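Local coordinates for titin (Homo sapiens, PDB 2A38), which is a giant structural protein of striated muscle, whose N-terminal pair of immunoglobulin domains probably helps anchor it in the Z-disc, at residues 17-29 / 58-72. Residues are numbered along the deposited sequence; the frame is centred on the assembly and turned at random.
Sequences VLEGSTATFEAHI and FSDGRAKLTIPAVTK. With CD (cadmium ion), chain D.
Glu26 and Arg62 meet almost at right angles on the outer face of an antiparallel strand pair, 23-29 with 62-67. A chi1 of -173° sends the extended Arg62 chain away from its backbone N, its CG passing over one face of the His28 ring. Arg62 NE forms a salt bridge with Glu26 OE2 at 2.9 Å, on the anti side of a carboxylate whose plane stands 76° from the guanidinium. Glu26 OE2 also binds the cadmium ion, at 2.2 Å, and His28 NE2 binds the same ion at 2.4 Å. Lys64, bent at chi3, brings CE to Glu26 CG at 3.9 Å. Inward, Ala23, Phe25 and Ala27 pair with Ile67, Leu65 and Ala63 by reciprocal backbone bonds; Phe25 and Leu65 reach Trp39 of the facing sheet in this I-set immunoglobulin sandwich. At the far end, Val17 on strand 15-18 meets Val70 tip to tip, CG1 to CG1 at 3.7 Å. Glu19 crosses Lys72 obliquely, CG to CG at 3.7 Å, with a long, less certain salt bridge. Were Glu19 replaced by an alanine, Lys72 would probably lose its acidic mate and the packing along its chain. Cadmium and arginine together probably draw negative charge toward Glu26 OE2 and limit the carboxylate's turning.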
ATOM      1  N   VAL A  17      -9.726  -0.498   9.492  1.00 39.39           N
ATOM      2  CA  VAL A  17      -8.546  -1.143   8.957  1.00 40.55           C
ATOM      3  C   VAL A  17      -7.649  -0.150   8.217  1.00 40.73           C
ATOM      4  O   VAL A  17      -8.114   0.839   7.649  1.00 40.05           O
ATOM      5  CB  VAL A  17      -8.940  -2.310   8.013  1.00 39.85           C
ATOM      6  CG1 VAL A  17      -9.610  -1.773   6.760  1.00 40.18           C
ATOM      7  CG2 VAL A  17      -7.716  -3.131   7.662  1.00 40.43           C
ATOM      8  N   LEU A  18      -6.353  -0.437   8.247  1.00 41.64           N
ATOM      9  CA  LEU A  18      -5.335   0.383   7.605  1.00 41.78           C
ATOM     10  C   LEU A  18      -5.216   0.001   6.132  1.00 42.07           C
ATOM     11  O   LEU A  18      -5.086  -1.178   5.811  1.00 42.39           O
ATOM     12  CB  LEU A  18      -4.002   0.141   8.308  1.00 41.87           C
ATOM     13  CG  LEU A  18      -2.829   1.069   8.015  1.00 42.80           C
ATOM     14  CD1 LEU A  18      -3.161   2.493   8.468  1.00 42.59           C
ATOM     15  CD2 LEU A  18      -1.608   0.541   8.748  1.00 43.19           C
ATOM     16  N   GLU A  19      -5.265   0.986   5.240  1.00 42.21           N
ATOM     17  CA  GLU A  19      -5.148   0.713   3.811  1.00 43.56           C
ATOM     18  C   GLU A  19      -4.122  -0.363   3.511  1.00 43.55           C
ATOM     19  O   GLU A  19      -3.061  -0.413   4.133  1.00 43.81           O
ATOM     20  CB  GLU A  19      -4.712   1.952   3.055  1.00 46.15           C
ATOM     21  CG  GLU A  19      -5.798   2.880   2.635  1.00 51.44           C
ATOM     22  CD  GLU A  19      -5.340   3.728   1.474  1.00 55.12           C
ATOM     23  OE1 GLU A  19      -5.292   3.194   0.339  1.00 56.44           O
ATOM     24  OE2 GLU A  19      -5.001   4.915   1.700  1.00 57.86           O
ATOM     25  N   GLY A  20      -4.429  -1.215   2.542  1.00 43.04           N
ATOM     26  CA  GLY A  20      -3.498  -2.262   2.177  1.00 43.08           C
ATOM     27  C   GLY A  20      -3.458  -3.432   3.135  1.00 43.08           C
ATOM     28  O   GLY A  20      -2.961  -4.496   2.774  1.00 44.03           O
ATOM     29  N   SER A  21      -3.952  -3.248   4.359  1.00 42.52           N
ATOM     30  CA  SER A  21      -3.972  -4.343   5.325  1.00 42.46           C
ATOM     31  C   SER A  21      -5.160  -5.230   4.982  1.00 42.13           C
ATOM     32  O   SER A  21      -5.985  -4.873   4.136  1.00 41.60           O
ATOM     33  CB  SER A  21      -4.121  -3.821   6.759  1.00 43.65           C
ATOM     34  OG  SER A  21      -2.934  -3.193   7.211  1.00 45.46           O
ATOM     35  N   THR A  22      -5.242  -6.387   5.627  1.00 41.63           N
ATOM     36  CA  THR A  22      -6.343  -7.306   5.370  1.00 41.96           C
ATOM     37  C   THR A  22      -7.510  -6.977   6.292  1.00 40.18           C
ATOM     38  O   THR A  22      -7.315  -6.666   7.467  1.00 39.55           O
ATOM     39  CB  THR A  22      -5.918  -8.778   5.602  1.00 43.78           C
ATOM     40  OG1 THR A  22      -5.533  -8.960   6.971  1.00 47.29           O
ATOM     41  CG2 THR A  22      -4.741  -9.140   4.708  1.00 43.11           C
ATOM     42  N   ALA A  23      -8.721  -7.028   5.747  1.00 39.37           N
ATOM     43  CA  ALA A  23      -9.925  -6.746   6.529  1.00 38.63           C
ATOM     44  C   ALA A  23     -10.785  -7.996   6.598  1.00 37.66           C
ATOM     45  O   ALA A  23     -10.983  -8.687   5.596  1.00 36.03           O
ATOM     46  CB  ALA A  23     -10.723  -5.603   5.902  1.00 37.67           C
ATOM     47  N   THR A  24     -11.290  -8.284   7.791  1.00 37.31           N
ATOM     48  CA  THR A  24     -12.120  -9.455   7.976  1.00 36.31           C
ATOM     49  C   THR A  24     -13.376  -9.207   8.789  1.00 35.20           C
ATOM     50  O   THR A  24     -13.334  -8.641   9.887  1.00 35.67           O
ATOM     51  CB  THR A  24     -11.346 -10.591   8.660  1.00 36.90           C
ATOM     52  OG1 THR A  24     -10.081 -10.763   8.011  1.00 39.30           O
ATOM     53  CG2 THR A  24     -12.131 -11.895   8.561  1.00 36.61           C
ATOM     54  N   PHE A  25     -14.495  -9.630   8.213  1.00 32.97           N
ATOM     55  CA  PHE A  25     -15.803  -9.563   8.841  1.00 28.81           C
ATOM     56  C   PHE A  25     -16.125 -11.029   9.109  1.00 27.06           C
ATOM     57  O   PHE A  25     -15.969 -11.868   8.227  1.00 25.84           O
ATOM     58  CB  PHE A  25     -16.835  -8.970   7.881  1.00 29.26           C
ATOM     59  CG  PHE A  25     -16.905  -7.473   7.913  1.00 30.82           C
ATOM     60  CD1 PHE A  25     -16.704  -6.728   6.757  1.00 31.10           C
ATOM     61  CD2 PHE A  25     -17.186  -6.804   9.105  1.00 32.04           C
ATOM     62  CE1 PHE A  25     -16.785  -5.335   6.787  1.00 31.87           C
ATOM     63  CE2 PHE A  25     -17.270  -5.408   9.146  1.00 32.52           C
ATOM     64  CZ  PHE A  25     -17.069  -4.674   7.987  1.00 31.31           C
ATOM     65  N   GLU A  26     -16.545 -11.342  10.327  1.00 25.40           N
ATOM     66  CA  GLU A  26     -16.879 -12.712  10.676  1.00 25.21           C
ATOM     67  C   GLU A  26     -18.131 -12.711  11.544  1.00 23.97           C
ATOM     68  O   GLU A  26     -18.376 -11.775  12.298  1.00 23.79           O
ATOM     69  CB  GLU A  26     -15.718 -13.365  11.431  1.00 26.23           C
ATOM     70  CG  GLU A  26     -15.967 -14.818  11.828  1.00 30.46           C
ATOM     71  CD  GLU A  26     -15.985 -15.023  13.339  1.00 33.63           C
ATOM     72  OE1 GLU A  26     -16.719 -14.284  14.036  1.00 37.21           O
ATOM     73  OE2 GLU A  26     -15.274 -15.924  13.831  1.00 30.92           O
ATOM     74  N   ALA A  27     -18.927 -13.765  11.431  1.00 21.83           N
ATOM     75  CA  ALA A  27     -20.144 -13.866  12.204  1.00 19.99           C
ATOM     76  C   ALA A  27     -20.470 -15.326  12.414  1.00 20.29           C
ATOM     77  O   ALA A  27     -20.021 -16.178  11.667  1.00 21.32           O
ATOM     78  CB  ALA A  27     -21.278 -13.188  11.464  1.00 19.74           C
ATOM     79  N   HIS A  28     -21.234 -15.613  13.453  1.00 20.20           N
ATOM     80  CA  HIS A  28     -21.654 -16.969  13.723  1.00 20.88           C
ATOM     81  C   HIS A  28     -23.144 -16.966  13.566  1.00 20.55           C
ATOM     82  O   HIS A  28     -23.846 -16.164  14.181  1.00 19.91           O
ATOM     83  CB  HIS A  28     -21.273 -17.390  15.130  1.00 23.54           C
ATOM     84  CG  HIS A  28     -19.826 -17.722  15.269  1.00 25.08           C
ATOM     85  ND1 HIS A  28     -19.351 -19.013  15.179  1.00 26.71           N
ATOM     86  CD2 HIS A  28     -18.743 -16.930  15.421  1.00 23.83           C
ATOM     87  CE1 HIS A  28     -18.037 -18.999  15.271  1.00 26.10           C
ATOM     88  NE2 HIS A  28     -17.642 -17.749  15.419  1.00 26.86           N
ATOM     89  N   ILE A  29     -23.623 -17.865  12.729  1.00 19.96           N
ATOM     90  CA  ILE A  29     -25.037 -17.948  12.465  1.00 21.58           C
ATOM     91  C   ILE A  29     -25.574 -19.304  12.864  1.00 22.02           C
ATOM     92  O   ILE A  29     -24.963 -20.338  12.579  1.00 21.36           O
ATOM     93  CB  ILE A  29     -25.309 -17.718  10.974  1.00 22.04           C
ATOM     94  CG1 ILE A  29     -24.782 -16.337  10.578  1.00 21.52           C
ATOM     95  CG2 ILE A  29     -26.800 -17.866  10.685  1.00 21.99           C
ATOM     96  CD1 ILE A  29     -24.838 -16.059   9.105  1.00 23.20           C
ATOM     97  N   PHE A  58     -18.435 -19.914   4.295  1.00 26.25           N
ATOM     98  CA  PHE A  58     -19.464 -20.216   5.293  1.00 26.75           C
ATOM     99  C   PHE A  58     -19.348 -21.680   5.677  1.00 27.72           C
ATOM    100  O   PHE A  58     -19.831 -22.555   4.967  1.00 28.00           O
ATOM    101  CB  PHE A  58     -20.872 -19.947   4.763  1.00 26.09           C
ATOM    102  CG  PHE A  58     -21.953 -20.217   5.776  1.00 26.23           C
ATOM    103  CD1 PHE A  58     -21.837 -19.738   7.077  1.00 25.65           C
ATOM    104  CD2 PHE A  58     -23.086 -20.946   5.434  1.00 26.99           C
ATOM    105  CE1 PHE A  58     -22.833 -19.981   8.029  1.00 26.09           C
ATOM    106  CE2 PHE A  58     -24.096 -21.197   6.380  1.00 27.80           C
ATOM    107  CZ  PHE A  58     -23.966 -20.711   7.680  1.00 26.51           C
ATOM    108  N   SER A  59     -18.703 -21.936   6.810  1.00 29.59           N
ATOM    109  CA  SER A  59     -18.488 -23.294   7.290  1.00 31.18           C
ATOM    110  C   SER A  59     -18.635 -23.376   8.802  1.00 31.45           C
ATOM    111  O   SER A  59     -18.280 -22.443   9.520  1.00 31.07           O
ATOM    112  CB  SER A  59     -17.086 -23.759   6.887  1.00 32.48           C
ATOM    113  OG  SER A  59     -16.755 -24.983   7.518  1.00 37.06           O
ATOM    114  N   ASP A  60     -19.153 -24.506   9.276  1.00 32.19           N
ATOM    115  CA  ASP A  60     -19.363 -24.740  10.703  1.00 31.86           C
ATOM    116  C   ASP A  60     -20.144 -23.609  11.354  1.00 29.72           C
ATOM    117  O   ASP A  60     -19.892 -23.258  12.509  1.00 28.59           O
ATOM    118  CB  ASP A  60     -18.027 -24.907  11.439  1.00 36.22           C
ATOM    119  CG  ASP A  60     -17.199 -26.073  10.911  1.00 39.78           C
ATOM    120  OD1 ASP A  60     -17.742 -27.196  10.795  1.00 42.55           O
ATOM    121  OD2 ASP A  60     -15.997 -25.864  10.620  1.00 43.36           O
ATOM    122  N   GLY A  61     -21.093 -23.042  10.615  1.00 26.55           N
ATOM    123  CA  GLY A  61     -21.893 -21.959  11.157  1.00 24.96           C
ATOM    124  C   GLY A  61     -21.128 -20.655  11.274  1.00 22.81           C
ATOM    125  O   GLY A  61     -21.612 -19.699  11.867  1.00 23.62           O
ATOM    126  N   ARG A  62     -19.928 -20.618  10.705  1.00 22.50           N
ATOM    127  CA  ARG A  62     -19.102 -19.423  10.739  1.00 22.28           C
ATOM    128  C   ARG A  62     -19.014 -18.822   9.337  1.00 21.59           C
ATOM    129  O   ARG A  62     -18.506 -19.454   8.419  1.00 21.05           O
ATOM    130  CB  ARG A  62     -17.702 -19.774  11.227  1.00 25.59           C
ATOM    131  CG  ARG A  62     -16.803 -18.568  11.456  1.00 33.86           C
ATOM    132  CD  ARG A  62     -15.332 -18.957  11.372  1.00 39.89           C
ATOM    133  NE  ARG A  62     -14.452 -17.942  11.945  1.00 46.00           N
ATOM    134  CZ  ARG A  62     -13.123 -18.006  11.916  1.00 48.78           C
ATOM    135  NH1 ARG A  62     -12.523 -19.035  11.331  1.00 50.28           N
ATOM    136  NH2 ARG A  62     -12.390 -17.054  12.485  1.00 49.89           N
ATOM    137  N   ALA A  63     -19.530 -17.610   9.167  1.00 19.44           N
ATOM    138  CA  ALA A  63     -19.473 -16.938   7.873  1.00 20.51           C
ATOM    139  C   ALA A  63     -18.331 -15.938   7.943  1.00 21.24           C
ATOM    140  O   ALA A  63     -18.199 -15.206   8.921  1.00 22.12           O
ATOM    141  CB  ALA A  63     -20.774 -16.213   7.585  1.00 16.60           C
ATOM    142  N   LYS A  64     -17.507 -15.907   6.904  1.00 23.63           N
ATOM    143  CA  LYS A  64     -16.377 -14.997   6.864  1.00 24.79           C
ATOM    144  C   LYS A  64     -16.205 -14.348   5.499  1.00 24.35           C
ATOM    145  O   LYS A  64     -16.384 -14.986   4.466  1.00 23.31           O
ATOM    146  CB  LYS A  64     -15.104 -15.748   7.257  1.00 28.39           C
ATOM    147  CG  LYS A  64     -13.823 -14.947   7.098  1.00 33.79           C
ATOM    148  CD  LYS A  64     -12.681 -15.576   7.881  1.00 36.50           C
ATOM    149  CE  LYS A  64     -12.999 -15.554   9.368  1.00 39.39           C
ATOM    150  NZ  LYS A  64     -11.830 -15.921  10.211  1.00 42.85           N
ATOM    151  N   LEU A  65     -15.879 -13.059   5.520  1.00 24.34           N
ATOM    152  CA  LEU A  65     -15.646 -12.284   4.311  1.00 26.64           C
ATOM    153  C   LEU A  65     -14.302 -11.598   4.503  1.00 29.02           C
ATOM    154  O   LEU A  65     -14.150 -10.760   5.388  1.00 30.76           O
ATOM    155  CB  LEU A  65     -16.739 -11.233   4.114  1.00 24.80           C
ATOM    156  CG  LEU A  65     -16.623 -10.423   2.821  1.00 26.06           C
ATOM    157  CD1 LEU A  65     -17.982  -9.883   2.431  1.00 25.96           C
ATOM    158  CD2 LEU A  65     -15.622  -9.299   3.001  1.00 24.69           C
ATOM    159  N   THR A  66     -13.326 -11.953   3.680  1.00 31.57           N
ATOM    160  CA  THR A  66     -12.000 -11.366   3.804  1.00 33.83           C
ATOM    161  C   THR A  66     -11.562 -10.611   2.564  1.00 33.85           C
ATOM    162  O   THR A  66     -11.682 -11.110   1.447  1.00 33.24           O
ATOM    163  CB  THR A  66     -10.937 -12.446   4.098  1.00 35.34           C
ATOM    164  OG1 THR A  66     -11.223 -13.071   5.357  1.00 37.24           O
ATOM    165  CG2 THR A  66      -9.544 -11.827   4.151  1.00 36.60           C
ATOM    166  N   ILE A  67     -11.067  -9.396   2.772  1.00 35.42           N
ATOM    167  CA  ILE A  67     -10.555  -8.585   1.680  1.00 37.36           C
ATOM    168  C   ILE A  67      -9.048  -8.548   1.910  1.00 39.53           C
ATOM    169  O   ILE A  67      -8.587  -7.973   2.894  1.00 39.36           O
ATOM    170  CB  ILE A  67     -11.102  -7.150   1.717  1.00 36.46           C
ATOM    171  CG1 ILE A  67     -12.631  -7.176   1.701  1.00 34.96           C
ATOM    172  CG2 ILE A  67     -10.579  -6.369   0.519  1.00 35.40           C
ATOM    173  CD1 ILE A  67     -13.271  -5.808   1.750  1.00 34.56           C
ATOM    174  N   PRO A  68      -8.266  -9.199   1.026  1.00 41.90           N
ATOM    175  CA  PRO A  68      -6.800  -9.250   1.122  1.00 43.15           C
ATOM    176  C   PRO A  68      -6.153  -7.872   1.293  1.00 43.92           C
ATOM    177  O   PRO A  68      -5.700  -7.525   2.384  1.00 44.75           O
ATOM    178  CB  PRO A  68      -6.403  -9.934  -0.182  1.00 43.53           C
ATOM    179  CG  PRO A  68      -7.533 -10.896  -0.392  1.00 42.74           C
ATOM    180  CD  PRO A  68      -8.736 -10.018  -0.107  1.00 42.93           C
ATOM    181  N   ALA A  69      -6.106  -7.092   0.219  1.00 44.51           N
ATOM    182  CA  ALA A  69      -5.527  -5.753   0.285  1.00 44.95           C
ATOM    183  C   ALA A  69      -6.672  -4.752   0.273  1.00 45.40           C
ATOM    184  O   ALA A  69      -7.256  -4.478  -0.775  1.00 45.69           O
ATOM    185  CB  ALA A  69      -4.609  -5.515  -0.906  1.00 44.79           C
ATOM    186  N   VAL A  70      -6.999  -4.210   1.439  1.00 45.87           N
ATOM    187  CA  VAL A  70      -8.096  -3.257   1.536  1.00 47.17           C
ATOM    188  C   VAL A  70      -7.774  -1.901   0.930  1.00 47.06           C
ATOM    189  O   VAL A  70      -6.683  -1.368   1.112  1.00 47.59           O
ATOM    190  CB  VAL A  70      -8.510  -3.043   2.994  1.00 47.97           C
ATOM    191  CG1 VAL A  70      -9.697  -2.092   3.066  1.00 48.94           C
ATOM    192  CG2 VAL A  70      -8.863  -4.369   3.617  1.00 48.52           C
ATOM    193  N   THR A  71      -8.740  -1.344   0.210  1.00 46.95           N
ATOM    194  CA  THR A  71      -8.570  -0.040  -0.412  1.00 47.49           C
ATOM    195  C   THR A  71      -9.591   0.918   0.197  1.00 47.82           C
ATOM    196  O   THR A  71     -10.583   0.478   0.777  1.00 48.06           O
ATOM    197  CB  THR A  71      -8.785  -0.124  -1.933  1.00 48.03           C
ATOM    198  OG1 THR A  71     -10.137  -0.509  -2.205  1.00 49.37           O
ATOM    199  CG2 THR A  71      -7.842  -1.158  -2.541  1.00 47.85           C
ATOM    200  N   LYS A  72      -9.348   2.220   0.077  1.00 47.67           N
ATOM    201  CA  LYS A  72     -10.263   3.215   0.632  1.00 47.09           C
ATOM    202  C   LYS A  72     -11.636   3.128  -0.019  1.00 46.51           C
ATOM    203  O   LYS A  72     -12.631   3.583   0.545  1.00 46.42           O
ATOM    204  CB  LYS A  72      -9.704   4.621   0.437  1.00 48.49           C
ATOM    205  CG  LYS A  72      -8.627   5.010   1.432  1.00 51.50           C
ATOM    206  CD  LYS A  72      -8.079   6.392   1.116  1.00 53.83           C
ATOM    207  CE  LYS A  72      -7.096   6.845   2.179  1.00 55.93           C
ATOM    208  NZ  LYS A  72      -6.452   8.142   1.828  1.00 57.63           N
TER
HETATM  209 CD    CD D 501     -15.418 -16.879  15.769  1.00 50.47          CD
HETATM  210  O   HOH W   1     -20.982 -21.399  15.168  1.00 45.80           O
HETATM  211  O   HOH W   2     -16.169 -14.769  16.309  1.00 26.97           O